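Local coordinates for protein FdhC (Acinetobacter nosocomialis, PDB 5KTC) that acts as a sugar N-acyltransferase of the GNAT superfamily, probably transferring a 3-hydroxybutanoyl group from coenzyme A to a dTDP-linked 3-amino-3,6-dideoxy-D-galactose, at residues Asn56-Asn59 against Glu63-Phe66; Val80-Phe85 against Ser121-Glu126. All coordinates share one frame; numbering follows the deposited sequence.

How the interactions relate
Interactions 1 and 2, with centres about 11 Å apart, are borne by adjacent strands of one sheet. Interaction 1 ties the end of helix 44-59 to strand 63-70; interaction 2 packs the next strand, 75-86, against the turn after helix 107-122. The strands are joined antiparallel, Tyr64 O lying 2.8 Å from Leu82 N and Phe66 N 2.8 Å from Val80 O. Their side chains are also linked: Glu63 OE1 forms a salt bridge with Arg81 NH1 at 2.9 Å. Both interactions supply residues to the nucleotide-sugar pocket, Tyr65 reaching the thymine while Arg81 and Tyr83 reach a phosphate and the sugar.

Interaction 1 of 2, residues Asn56-Asn59 against Glu63-Phe66; sequences NREN and EYYF. With FUH ([[(2~{R},3~{S},5~{R})-5-[5-methyl-2,4-bis(oxidanylidene)pyrimidin-1-yl]-3-oxidanyl-oxolan-2-yl]methoxy-oxidanyl-phosphoryl] [(2~{R},3~{R},4~{S},5~{R},6~{R})-6-methyl-3,5-bis(oxidanyl)-4-[[(3~{R})-3-oxidanylbutanoyl]amino]oxan-2-yl] hydrogen phosphate), chain C.
Glu63 meets Arg57 in a two-pronged salt bridge, the two side chains lying side by side and pointing the same way. Arg57 presents its side-on edge: NE donates to OE2 of Glu63 at 2.9 Å in an almost straight bond (178°), while Arg57 NH2 reaches Glu63 OE1 at 3.1 Å. The bend of the arginine at chi3 (-65°) turns this edge toward the acid. The grip is not coplanar, because the guanidinium and carboxylate planes are 58° apart and both oxygens are approached from above the carboxylate. Where the last helical turn nears the strand, Glu58 CA lies 3.2 Å from Glu63 O in a CA-H...O contact; this buried carbonyl has no hydrogen-bond partner in the model. The Tyr64 side chain crosses that of Glu58 at about a right angle, CD1 of Tyr64 3.9 Å from Glu58 CG; the Glu58 carboxylate pairs instead with Lys55. Tyr65 serves the ligand: its OH donates to the thymine carbonyl O15 of FUH at 2.6 Å, near the plane of the tyrosine ring. Trp50 of helix 44-59 makes a cation-pi contact with Arg57, Phe4 meets the rings of Tyr64 and Phe66 edge-to-face, and strand 63-70 runs between strands 11-15 and 75-86.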
ATOM      1  N   ASN A  56      -6.985   7.385  16.257  1.00 27.74           N
ATOM      2  CA  ASN A  56      -7.604   8.706  16.337  1.00 27.82           C
ATOM      3  C   ASN A  56      -7.592   9.391  15.012  1.00 25.65           C
ATOM      4  O   ASN A  56      -8.592   9.998  14.621  1.00 29.81           O
ATOM      5  CB  ASN A  56      -6.891   9.624  17.320  1.00 26.82           C
ATOM      6  CG  ASN A  56      -6.928   9.123  18.745  1.00 29.48           C
ATOM      7  OD1 ASN A  56      -7.845   8.396  19.174  1.00 31.81           O
ATOM      8  ND2 ASN A  56      -5.894   9.504  19.501  1.00 30.76           N
ATOM      9  N   ARG A  57      -6.460   9.305  14.314  1.00 22.93           N
ATOM     10  CA  ARG A  57      -6.333   9.864  12.970  1.00 20.35           C
ATOM     11  C   ARG A  57      -7.312   9.177  12.012  1.00 20.67           C
ATOM     12  O   ARG A  57      -7.982   9.841  11.220  1.00 20.86           O
ATOM     13  CB  ARG A  57      -4.884   9.785  12.495  1.00 21.33           C
ATOM     14  CG  ARG A  57      -3.929  10.589  13.320  1.00 20.52           C
ATOM     15  CD  ARG A  57      -2.611  10.946  12.643  1.00 21.85           C
ATOM     16  NE  ARG A  57      -1.780   9.770  12.348  1.00 21.07           N
ATOM     17  CZ  ARG A  57      -1.169   8.998  13.239  1.00 21.67           C
ATOM     18  NH1 ARG A  57      -1.268   9.220  14.557  1.00 21.24           N
ATOM     19  NH2 ARG A  57      -0.486   7.931  12.817  1.00 21.50           N
ATOM     20  N   GLU A  58      -7.452   7.861  12.171  1.00 21.96           N
ATOM     21  CA  GLU A  58      -8.373   7.071  11.330  1.00 20.62           C
ATOM     22  C   GLU A  58      -9.828   7.511  11.615  1.00 23.69           C
ATOM     23  O   GLU A  58     -10.573   7.764  10.694  1.00 21.31           O
ATOM     24  CB  GLU A  58      -8.224   5.590  11.600  1.00 18.49           C
ATOM     25  CG  GLU A  58      -8.994   4.689  10.646  1.00 19.79           C
ATOM     26  CD  GLU A  58      -9.223   3.283  11.210  1.00 18.59           C
ATOM     27  OE1 GLU A  58     -10.378   2.963  11.560  1.00 20.97           O
ATOM     28  OE2 GLU A  58      -8.275   2.458  11.334  1.00 16.33           O
ATOM     29  N   ASN A  59     -10.167   7.635  12.893  1.00 26.17           N
ATOM     30  CA  ASN A  59     -11.501   8.095  13.319  1.00 30.58           C
ATOM     31  C   ASN A  59     -11.873   9.427  12.691  1.00 31.95           C
ATOM     32  O   ASN A  59     -13.042   9.667  12.413  1.00 35.65           O
ATOM     33  CB  ASN A  59     -11.609   8.190  14.854  1.00 33.58           C
ATOM     34  CG  ASN A  59     -11.548   6.827  15.551  1.00 39.14           C
ATOM     35  OD1 ASN A  59     -11.210   6.729  16.741  1.00 45.87           O
ATOM     36  ND2 ASN A  59     -11.851   5.774  14.818  1.00 38.45           N
ATOM     37  N   GLU A  63      -6.213   9.134   7.942  1.00 16.67           N
ATOM     38  CA  GLU A  63      -5.185   8.081   7.764  1.00 16.37           C
ATOM     39  C   GLU A  63      -5.836   6.730   7.815  1.00 15.66           C
ATOM     40  O   GLU A  63      -6.679   6.508   8.683  1.00 16.70           O
ATOM     41  CB  GLU A  63      -4.120   8.145   8.866  1.00 16.71           C
ATOM     42  CG  GLU A  63      -2.849   7.361   8.592  1.00 16.20           C
ATOM     43  CD  GLU A  63      -1.665   7.787   9.453  1.00 17.75           C
ATOM     44  OE1 GLU A  63      -0.870   6.938   9.898  1.00 15.72           O
ATOM     45  OE2 GLU A  63      -1.469   9.006   9.607  1.00 20.65           O
ATOM     46  N   TYR A  64      -5.438   5.827   6.903  1.00 13.36           N
ATOM     47  CA  TYR A  64      -5.911   4.472   6.850  1.00 13.04           C
ATOM     48  C   TYR A  64      -4.759   3.538   6.666  1.00 12.19           C
ATOM     49  O   TYR A  64      -4.007   3.666   5.691  1.00 11.95           O
ATOM     50  CB  TYR A  64      -6.905   4.312   5.697  1.00 14.11           C
ATOM     51  CG  TYR A  64      -8.085   5.218   5.850  1.00 15.46           C
ATOM     52  CD1 TYR A  64      -9.083   4.944   6.800  1.00 17.51           C
ATOM     53  CD2 TYR A  64      -8.193   6.394   5.136  1.00 15.77           C
ATOM     54  CE1 TYR A  64     -10.148   5.825   6.983  1.00 18.92           C
ATOM     55  CE2 TYR A  64      -9.287   7.264   5.311  1.00 18.70           C
ATOM     56  CZ  TYR A  64     -10.251   6.973   6.251  1.00 18.74           C
ATOM     57  OH  TYR A  64     -11.335   7.816   6.463  1.00 24.20           O
ATOM     58  N   TYR A  65      -4.606   2.617   7.593  1.00 11.12           N
ATOM     59  CA  TYR A  65      -3.445   1.728   7.702  1.00 10.64           C
ATOM     60  C   TYR A  65      -3.966   0.312   7.719  1.00 10.73           C
ATOM     61  O   TYR A  65      -4.905   0.039   8.464  1.00 11.54           O
ATOM     62  CB  TYR A  65      -2.761   2.011   9.017  1.00 10.35           C
ATOM     63  CG  TYR A  65      -1.439   1.422   9.313  1.00 10.36           C
ATOM     64  CD1 TYR A  65      -0.646   0.824   8.359  1.00 10.58           C
ATOM     65  CD2 TYR A  65      -0.934   1.514  10.603  1.00 11.54           C
ATOM     66  CE1 TYR A  65       0.618   0.332   8.685  1.00 10.82           C
ATOM     67  CE2 TYR A  65       0.326   1.028  10.942  1.00 11.23           C
ATOM     68  CZ  TYR A  65       1.104   0.436   9.979  1.00 11.19           C
ATOM     69  OH  TYR A  65       2.394  -0.087  10.300  1.00 11.60           O
ATOM     70  N   PHE A  66      -3.418  -0.548   6.865  1.00 10.61           N
ATOM     71  CA  PHE A  66      -3.914  -1.899   6.625  1.00 10.72           C
ATOM     72  C   PHE A  66      -2.867  -2.984   6.830  1.00 10.94           C
ATOM     73  O   PHE A  66      -1.694  -2.794   6.533  1.00 11.76           O
ATOM     74  CB  PHE A  66      -4.441  -2.050   5.182  1.00 10.61           C
ATOM     75  CG  PHE A  66      -5.540  -1.075   4.824  1.00  9.90           C
ATOM     76  CD1 PHE A  66      -5.235   0.176   4.387  1.00 10.31           C
ATOM     77  CD2 PHE A  66      -6.856  -1.452   4.877  1.00 10.53           C
ATOM     78  CE1 PHE A  66      -6.198   1.103   4.067  1.00 11.00           C
ATOM     79  CE2 PHE A  66      -7.861  -0.562   4.576  1.00 10.01           C
ATOM     80  CZ  PHE A  66      -7.544   0.733   4.148  1.00 10.95           C
TER
HETATM   81  O1  FUH C 202       6.527   2.846   1.285  1.00 12.43           O
HETATM   82  C1  FUH C 202       6.818   3.874   0.683  1.00 13.14           C
HETATM   83  C2  FUH C 202       6.256   4.219  -0.657  1.00 12.66           C
HETATM   84  C3  FUH C 202       5.796   3.003  -1.419  1.00 13.48           C
HETATM   85  O2  FUH C 202       6.859   2.462  -2.243  1.00 13.17           O
HETATM   86  C4  FUH C 202       4.676   3.359  -2.364  1.00 13.75           C
HETATM   87  N1  FUH C 202       7.675   4.829   1.224  1.00 13.50           N
HETATM   88  C5  FUH C 202       8.025   4.780   2.648  1.00 13.92           C
HETATM   89  C6  FUH C 202       9.535   4.995   2.861  1.00 15.28           C
HETATM   90  O3  FUH C 202       9.862   6.184   2.279  1.00 18.96           O
HETATM   91  C7  FUH C 202       9.928   5.154   4.312  1.00 15.92           C
HETATM   92  C8  FUH C 202      11.374   5.657   4.536  1.00 17.19           C
HETATM   93  O4  FUH C 202       9.065   6.100   4.966  1.00 15.76           O
HETATM   94  C9  FUH C 202       7.249   5.851   3.393  1.00 13.56           C
HETATM   95  O5  FUH C 202       5.839   5.584   3.403  1.00 13.47           O
HETATM   96  C10 FUH C 202       7.654   5.867   4.812  1.00 14.50           C
HETATM   97  O6  FUH C 202       7.308   4.606   5.363  1.00 13.15           O
HETATM   98  P1  FUH C 202       7.311   4.342   6.910  1.00 12.94           P
HETATM   99  O7  FUH C 202       8.665   4.042   7.436  1.00 12.74           O
HETATM  100  O8  FUH C 202       6.376   3.143   7.071  1.00 13.19           O
HETATM  101  O9  FUH C 202       6.507   5.473   7.689  1.00 15.52           O
HETATM  102  P2  FUH C 202       6.939   6.919   8.221  1.00 14.82           P
HETATM  103  O10 FUH C 202       5.918   7.884   7.727  1.00 15.82           O
HETATM  104  O11 FUH C 202       8.347   7.175   7.702  1.00 16.61           O
HETATM  105  O12 FUH C 202       6.835   6.650   9.765  1.00 15.70           O
HETATM  106  C11 FUH C 202       6.632   7.743  10.667  1.00 17.17           C
HETATM  107  C12 FUH C 202       7.241   7.372  11.995  1.00 17.01           C
HETATM  108  C13 FUH C 202       8.656   6.765  11.884  1.00 19.62           C
HETATM  109  O13 FUH C 202       9.488   7.135  12.998  1.00 19.23           O
HETATM  110  C14 FUH C 202       8.447   5.262  12.003  1.00 17.73           C
HETATM  111  C15 FUH C 202       7.237   5.206  12.904  1.00 17.28           C
HETATM  112  O14 FUH C 202       6.432   6.383  12.640  1.00 16.92           O
HETATM  113  N2  FUH C 202       6.286   4.098  12.669  1.00 17.84           N
HETATM  114  C16 FUH C 202       5.578   4.014  11.508  1.00 18.06           C
HETATM  115  C17 FUH C 202       4.637   2.998  11.333  1.00 18.27           C
HETATM  116  C18 FUH C 202       3.815   2.873  10.068  1.00 18.23           C
HETATM  117  C19 FUH C 202       4.490   2.056  12.397  1.00 17.14           C
HETATM  118  O15 FUH C 202       3.589   1.125  12.298  1.00 15.24           O
HETATM  119  N3  FUH C 202       5.199   2.162  13.529  1.00 15.91           N
HETATM  120  C20 FUH C 202       6.043   3.192  13.664  1.00 17.78           C
HETATM  121  O16 FUH C 202       6.759   3.276  14.771  1.00 17.96           O

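Interaction 2 of 2, residues Val80-Phe85 against Ser121-Glu126; sequences VRLYDF and STLGFE. With FUH ([[(2~{R},3~{S},5~{R})-5-[5-methyl-2,4-bis(oxidanylidene)pyrimidin-1-yl]-3-oxidanyl-oxolan-2-yl]methoxy-oxidanyl-phosphoryl] [(2~{R},3~{R},4~{S},5~{R},6~{R})-6-methyl-3,5-bis(oxidanyl)-4-[[(3~{R})-3-oxidanylbutanoyl]amino]oxan-2-yl] hydrogen phosphate), chain C.
Phe85 and Phe125 form an edge-to-face aromatic pair, the edge of Phe125 directed at the face of Phe85. Their centroids are 4.8 Å apart and the planes are inclined at 59°, a tilted version of the T shape. The touching atom is CZ of Phe125, 3.5 Å from Phe85 CG and set toward the rim of that ring rather than over its middle. With CG opposite its carbonyl carbon (chi1 -59°), Phe85 turns the face of its ring to Phe125. Beside the pair, Leu82 CD2 meets Leu123 CD1 at 4.2 Å, extending the apolar patch by one branch from each leucine.

Further out, the backbone positions these groups. Asp84, with positive phi, breaks the strand's alternation, and Leu82 and Phe85 both point toward the turn. On the other partner, Gly124 leaves helical geometry with phi 68°, carrying the chain from Leu123 round to Phe125.

Arg81 and Tyr83, which flank Leu82 in the strand, serve the product. Arg81 NH2 donates to phosphate oxygen O10 of FUH at 2.9 Å, and Tyr83 OH shares a 2.8 Å hydrogen bond with the sugar hydroxyl O5 of FUH. Arg81 NH2 also lies 3.7 Å above the centre of the Tyr83 ring, and Ser96 holds Arg81 NE.

Strand 75-86 lies between strands 63-70 and 91-99; Phe92 of the latter touches Leu82, Phe85 and Phe125, while Val115 of helix 107-122 packs on Leu82.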
ATOM      1  N   VAL A  80       0.359  -1.772   4.608  1.00 10.18           N
ATOM      2  CA  VAL A  80       0.380  -0.631   3.683  1.00 10.20           C
ATOM      3  C   VAL A  80      -0.455   0.469   4.251  1.00  9.98           C
ATOM      4  O   VAL A  80      -1.389   0.195   5.029  1.00 11.03           O
ATOM      5  CB  VAL A  80      -0.059  -1.029   2.235  1.00  9.61           C
ATOM      6  CG1 VAL A  80      -1.561  -1.338   2.187  1.00  9.49           C
ATOM      7  CG2 VAL A  80       0.335   0.048   1.223  1.00  9.80           C
ATOM      8  N   ARG A  81      -0.130   1.688   3.893  1.00  9.18           N
ATOM      9  CA  ARG A  81      -0.804   2.884   4.529  1.00 10.54           C
ATOM     10  C   ARG A  81      -1.066   4.005   3.566  1.00 10.55           C
ATOM     11  O   ARG A  81      -0.225   4.308   2.727  1.00 10.63           O
ATOM     12  CB  ARG A  81       0.096   3.395   5.645  1.00 11.06           C
ATOM     13  CG  ARG A  81      -0.490   4.396   6.625  1.00 12.51           C
ATOM     14  CD  ARG A  81       0.349   4.493   7.922  1.00 14.37           C
ATOM     15  NE  ARG A  81       1.687   4.966   7.632  1.00 16.02           N
ATOM     16  CZ  ARG A  81       2.290   6.138   7.923  1.00 16.82           C
ATOM     17  NH1 ARG A  81       1.761   7.108   8.664  1.00 16.59           N
ATOM     18  NH2 ARG A  81       3.518   6.301   7.464  1.00 16.48           N
ATOM     19  N   LEU A  82      -2.232   4.652   3.735  1.00 10.34           N
ATOM     20  CA  LEU A  82      -2.604   5.899   3.129  1.00 10.74           C
ATOM     21  C   LEU A  82      -2.635   6.983   4.175  1.00 11.85           C
ATOM     22  O   LEU A  82      -3.202   6.801   5.236  1.00 13.32           O
ATOM     23  CB  LEU A  82      -3.987   5.868   2.506  1.00 11.71           C
ATOM     24  CG  LEU A  82      -4.091   4.993   1.265  1.00 11.15           C
ATOM     25  CD1 LEU A  82      -3.956   3.515   1.611  1.00 12.11           C
ATOM     26  CD2 LEU A  82      -5.409   5.289   0.635  1.00 11.70           C
ATOM     27  N   TYR A  83      -1.967   8.090   3.897  1.00 13.49           N
ATOM     28  CA  TYR A  83      -1.705   9.099   4.940  1.00 14.42           C
ATOM     29  C   TYR A  83      -1.396  10.473   4.279  1.00 14.01           C
ATOM     30  O   TYR A  83      -1.190  10.598   3.050  1.00 13.78           O
ATOM     31  CB  TYR A  83      -0.555   8.563   5.876  1.00 14.16           C
ATOM     32  CG  TYR A  83       0.837   8.469   5.241  1.00 13.73           C
ATOM     33  CD1 TYR A  83       1.160   7.463   4.362  1.00 12.95           C
ATOM     34  CD2 TYR A  83       1.875   9.413   5.565  1.00 12.65           C
ATOM     35  CE1 TYR A  83       2.430   7.381   3.804  1.00 14.18           C
ATOM     36  CE2 TYR A  83       3.156   9.315   5.038  1.00 12.70           C
ATOM     37  CZ  TYR A  83       3.443   8.319   4.127  1.00 12.86           C
ATOM     38  OH  TYR A  83       4.707   8.153   3.597  1.00 12.67           O
ATOM     39  N   ASP A  84      -1.404  11.520   5.112  1.00 14.41           N
ATOM     40  CA  ASP A  84      -0.937  12.845   4.751  1.00 13.49           C
ATOM     41  C   ASP A  84      -1.697  13.421   3.573  1.00 13.64           C
ATOM     42  O   ASP A  84      -1.161  13.562   2.466  1.00 14.41           O
ATOM     43  CB  ASP A  84       0.568  12.793   4.457  1.00 14.12           C
ATOM     44  CG  ASP A  84       1.230  14.183   4.386  1.00 14.05           C
ATOM     45  OD1 ASP A  84       0.598  15.172   4.811  1.00 17.39           O
ATOM     46  OD2 ASP A  84       2.415  14.224   3.960  1.00 12.91           O
ATOM     47  N   PHE A  85      -2.975  13.674   3.839  1.00 16.36           N
ATOM     48  CA  PHE A  85      -3.965  14.118   2.857  1.00 17.31           C
ATOM     49  C   PHE A  85      -3.961  15.640   2.651  1.00 19.98           C
ATOM     50  O   PHE A  85      -3.909  16.370   3.630  1.00 22.54           O
ATOM     51  CB  PHE A  85      -5.344  13.715   3.370  1.00 18.60           C
ATOM     52  CG  PHE A  85      -5.531  12.204   3.599  1.00 17.65           C
ATOM     53  CD1 PHE A  85      -4.669  11.260   3.076  1.00 19.33           C
ATOM     54  CD2 PHE A  85      -6.603  11.764   4.293  1.00 17.64           C
ATOM     55  CE1 PHE A  85      -4.899   9.891   3.261  1.00 19.50           C
ATOM     56  CE2 PHE A  85      -6.864  10.413   4.499  1.00 18.60           C
ATOM     57  CZ  PHE A  85      -5.991   9.468   3.997  1.00 18.16           C
ATOM     58  N   SER A 121     -11.149   5.689  -5.668  1.00 23.32           N
ATOM     59  CA  SER A 121     -12.585   5.474  -5.710  1.00 25.33           C
ATOM     60  C   SER A 121     -13.253   5.466  -4.281  1.00 23.51           C
ATOM     61  O   SER A 121     -14.172   6.239  -4.068  1.00 26.03           O
ATOM     62  CB  SER A 121     -12.912   4.332  -6.630  1.00 27.30           C
ATOM     63  OG  SER A 121     -12.945   3.184  -5.866  1.00 36.86           O
ATOM     64  N   THR A 122     -12.778   4.694  -3.312  1.00 20.24           N
ATOM     65  CA  THR A 122     -13.417   4.696  -1.971  1.00 21.50           C
ATOM     66  C   THR A 122     -13.290   6.085  -1.312  1.00 23.40           C
ATOM     67  O   THR A 122     -14.223   6.562  -0.693  1.00 24.29           O
ATOM     68  CB  THR A 122     -12.912   3.589  -1.027  1.00 21.43           C
ATOM     69  OG1 THR A 122     -12.995   2.298  -1.639  1.00 20.67           O
ATOM     70  CG2 THR A 122     -13.698   3.533   0.288  1.00 23.09           C
ATOM     71  N   LEU A 123     -12.181   6.802  -1.493  1.00 22.81           N
ATOM     72  CA  LEU A 123     -12.020   8.072  -0.827  1.00 20.81           C
ATOM     73  C   LEU A 123     -12.078   9.292  -1.694  1.00 20.98           C
ATOM     74  O   LEU A 123     -11.926  10.378  -1.180  1.00 23.45           O
ATOM     75  CB  LEU A 123     -10.680   8.030  -0.038  1.00 20.72           C
ATOM     76  CG  LEU A 123     -10.597   7.009   1.066  1.00 20.28           C
ATOM     77  CD1 LEU A 123      -9.179   6.935   1.593  1.00 19.68           C
ATOM     78  CD2 LEU A 123     -11.553   7.284   2.182  1.00 22.63           C
ATOM     79  N   GLY A 124     -12.242   9.179  -3.004  1.00 19.09           N
ATOM     80  CA  GLY A 124     -12.387  10.373  -3.821  1.00 19.60           C
ATOM     81  C   GLY A 124     -11.212  11.312  -3.999  1.00 19.95           C
ATOM     82  O   GLY A 124     -11.403  12.474  -4.269  1.00 21.97           O
ATOM     83  N   PHE A 125      -9.963  10.834  -3.872  1.00 19.02           N
ATOM     84  CA  PHE A 125      -8.805  11.724  -4.157  1.00 17.26           C
ATOM     85  C   PHE A 125      -8.600  11.867  -5.639  1.00 17.47           C
ATOM     86  O   PHE A 125      -9.108  11.049  -6.414  1.00 16.88           O
ATOM     87  CB  PHE A 125      -7.519  11.180  -3.504  1.00 16.28           C
ATOM     88  CG  PHE A 125      -7.513  11.326  -2.020  1.00 16.14           C
ATOM     89  CD1 PHE A 125      -7.081  12.489  -1.444  1.00 17.75           C
ATOM     90  CD2 PHE A 125      -7.919  10.331  -1.220  1.00 16.36           C
ATOM     91  CE1 PHE A 125      -7.092  12.657  -0.075  1.00 17.73           C
ATOM     92  CE2 PHE A 125      -7.898  10.449   0.156  1.00 18.41           C
ATOM     93  CZ  PHE A 125      -7.470  11.615   0.729  1.00 18.20           C
ATOM     94  N   GLU A 126      -7.798  12.844  -6.023  1.00 17.20           N
ATOM     95  CA  GLU A 126      -7.400  13.042  -7.406  1.00 20.66           C
ATOM     96  C   GLU A 126      -5.986  12.647  -7.766  1.00 18.97           C
ATOM     97  O   GLU A 126      -5.723  12.321  -8.915  1.00 18.14           O
ATOM     98  CB  GLU A 126      -7.621  14.508  -7.809  1.00 24.89           C
ATOM     99  CG  GLU A 126      -9.095  14.885  -8.021  1.00 30.10           C
ATOM    100  CD  GLU A 126      -9.818  14.051  -9.090  1.00 35.52           C
ATOM    101  OE1 GLU A 126     -10.858  13.407  -8.747  1.00 39.31           O
ATOM    102  OE2 GLU A 126      -9.348  14.028 -10.268  1.00 42.27           O
TER
HETATM  103  O1  FUH C 202       6.527   2.846   1.285  1.00 12.43           O
HETATM  104  C1  FUH C 202       6.818   3.874   0.683  1.00 13.14           C
HETATM  105  C2  FUH C 202       6.256   4.219  -0.657  1.00 12.66           C
HETATM  106  C3  FUH C 202       5.796   3.003  -1.419  1.00 13.48           C
HETATM  107  O2  FUH C 202       6.859   2.462  -2.243  1.00 13.17           O
HETATM  108  C4  FUH C 202       4.676   3.359  -2.364  1.00 13.75           C
HETATM  109  N1  FUH C 202       7.675   4.829   1.224  1.00 13.50           N
HETATM  110  C5  FUH C 202       8.025   4.780   2.648  1.00 13.92           C
HETATM  111  C6  FUH C 202       9.535   4.995   2.861  1.00 15.28           C
HETATM  112  O3  FUH C 202       9.862   6.184   2.279  1.00 18.96           O
HETATM  113  C7  FUH C 202       9.928   5.154   4.312  1.00 15.92           C
HETATM  114  C8  FUH C 202      11.374   5.657   4.536  1.00 17.19           C
HETATM  115  O4  FUH C 202       9.065   6.100   4.966  1.00 15.76           O
HETATM  116  C9  FUH C 202       7.249   5.851   3.393  1.00 13.56           C
HETATM  117  O5  FUH C 202       5.839   5.584   3.403  1.00 13.47           O
HETATM  118  C10 FUH C 202       7.654   5.867   4.812  1.00 14.50           C
HETATM  119  O6  FUH C 202       7.308   4.606   5.363  1.00 13.15           O
HETATM  120  P1  FUH C 202       7.311   4.342   6.910  1.00 12.94           P
HETATM  121  O7  FUH C 202       8.665   4.042   7.436  1.00 12.74           O
HETATM  122  O8  FUH C 202       6.376   3.143   7.071  1.00 13.19           O
HETATM  123  O9  FUH C 202       6.507   5.473   7.689  1.00 15.52           O
HETATM  124  P2  FUH C 202       6.939   6.919   8.221  1.00 14.82           P
HETATM  125  O10 FUH C 202       5.918   7.884   7.727  1.00 15.82           O
HETATM  126  O11 FUH C 202       8.347   7.175   7.702  1.00 16.61           O
HETATM  127  O12 FUH C 202       6.835   6.650   9.765  1.00 15.70           O
HETATM  128  C11 FUH C 202       6.632   7.743  10.667  1.00 17.17           C
HETATM  129  C12 FUH C 202       7.241   7.372  11.995  1.00 17.01           C
HETATM  130  C13 FUH C 202       8.656   6.765  11.884  1.00 19.62           C
HETATM  131  O13 FUH C 202       9.488   7.135  12.998  1.00 19.23           O
HETATM  132  C14 FUH C 202       8.447   5.262  12.003  1.00 17.73           C
HETATM  133  C15 FUH C 202       7.237   5.206  12.904  1.00 17.28           C
HETATM  134  O14 FUH C 202       6.432   6.383  12.640  1.00 16.92           O
HETATM  135  N2  FUH C 202       6.286   4.098  12.669  1.00 17.84           N
HETATM  136  C16 FUH C 202       5.578   4.014  11.508  1.00 18.06           C
HETATM  137  C17 FUH C 202       4.637   2.998  11.333  1.00 18.27           C
HETATM  138  C18 FUH C 202       3.815   2.873  10.068  1.00 18.23           C
HETATM  139  C19 FUH C 202       4.490   2.056  12.397  1.00 17.14           C
HETATM  140  O15 FUH C 202       3.589   1.125  12.298  1.00 15.24           O
HETATM  141  N3  FUH C 202       5.199   2.162  13.529  1.00 15.91           N
HETATM  142  C20 FUH C 202       6.043   3.192  13.664  1.00 17.78           C
HETATM  143  O16 FUH C 202       6.759   3.276  14.771  1.00 17.96           O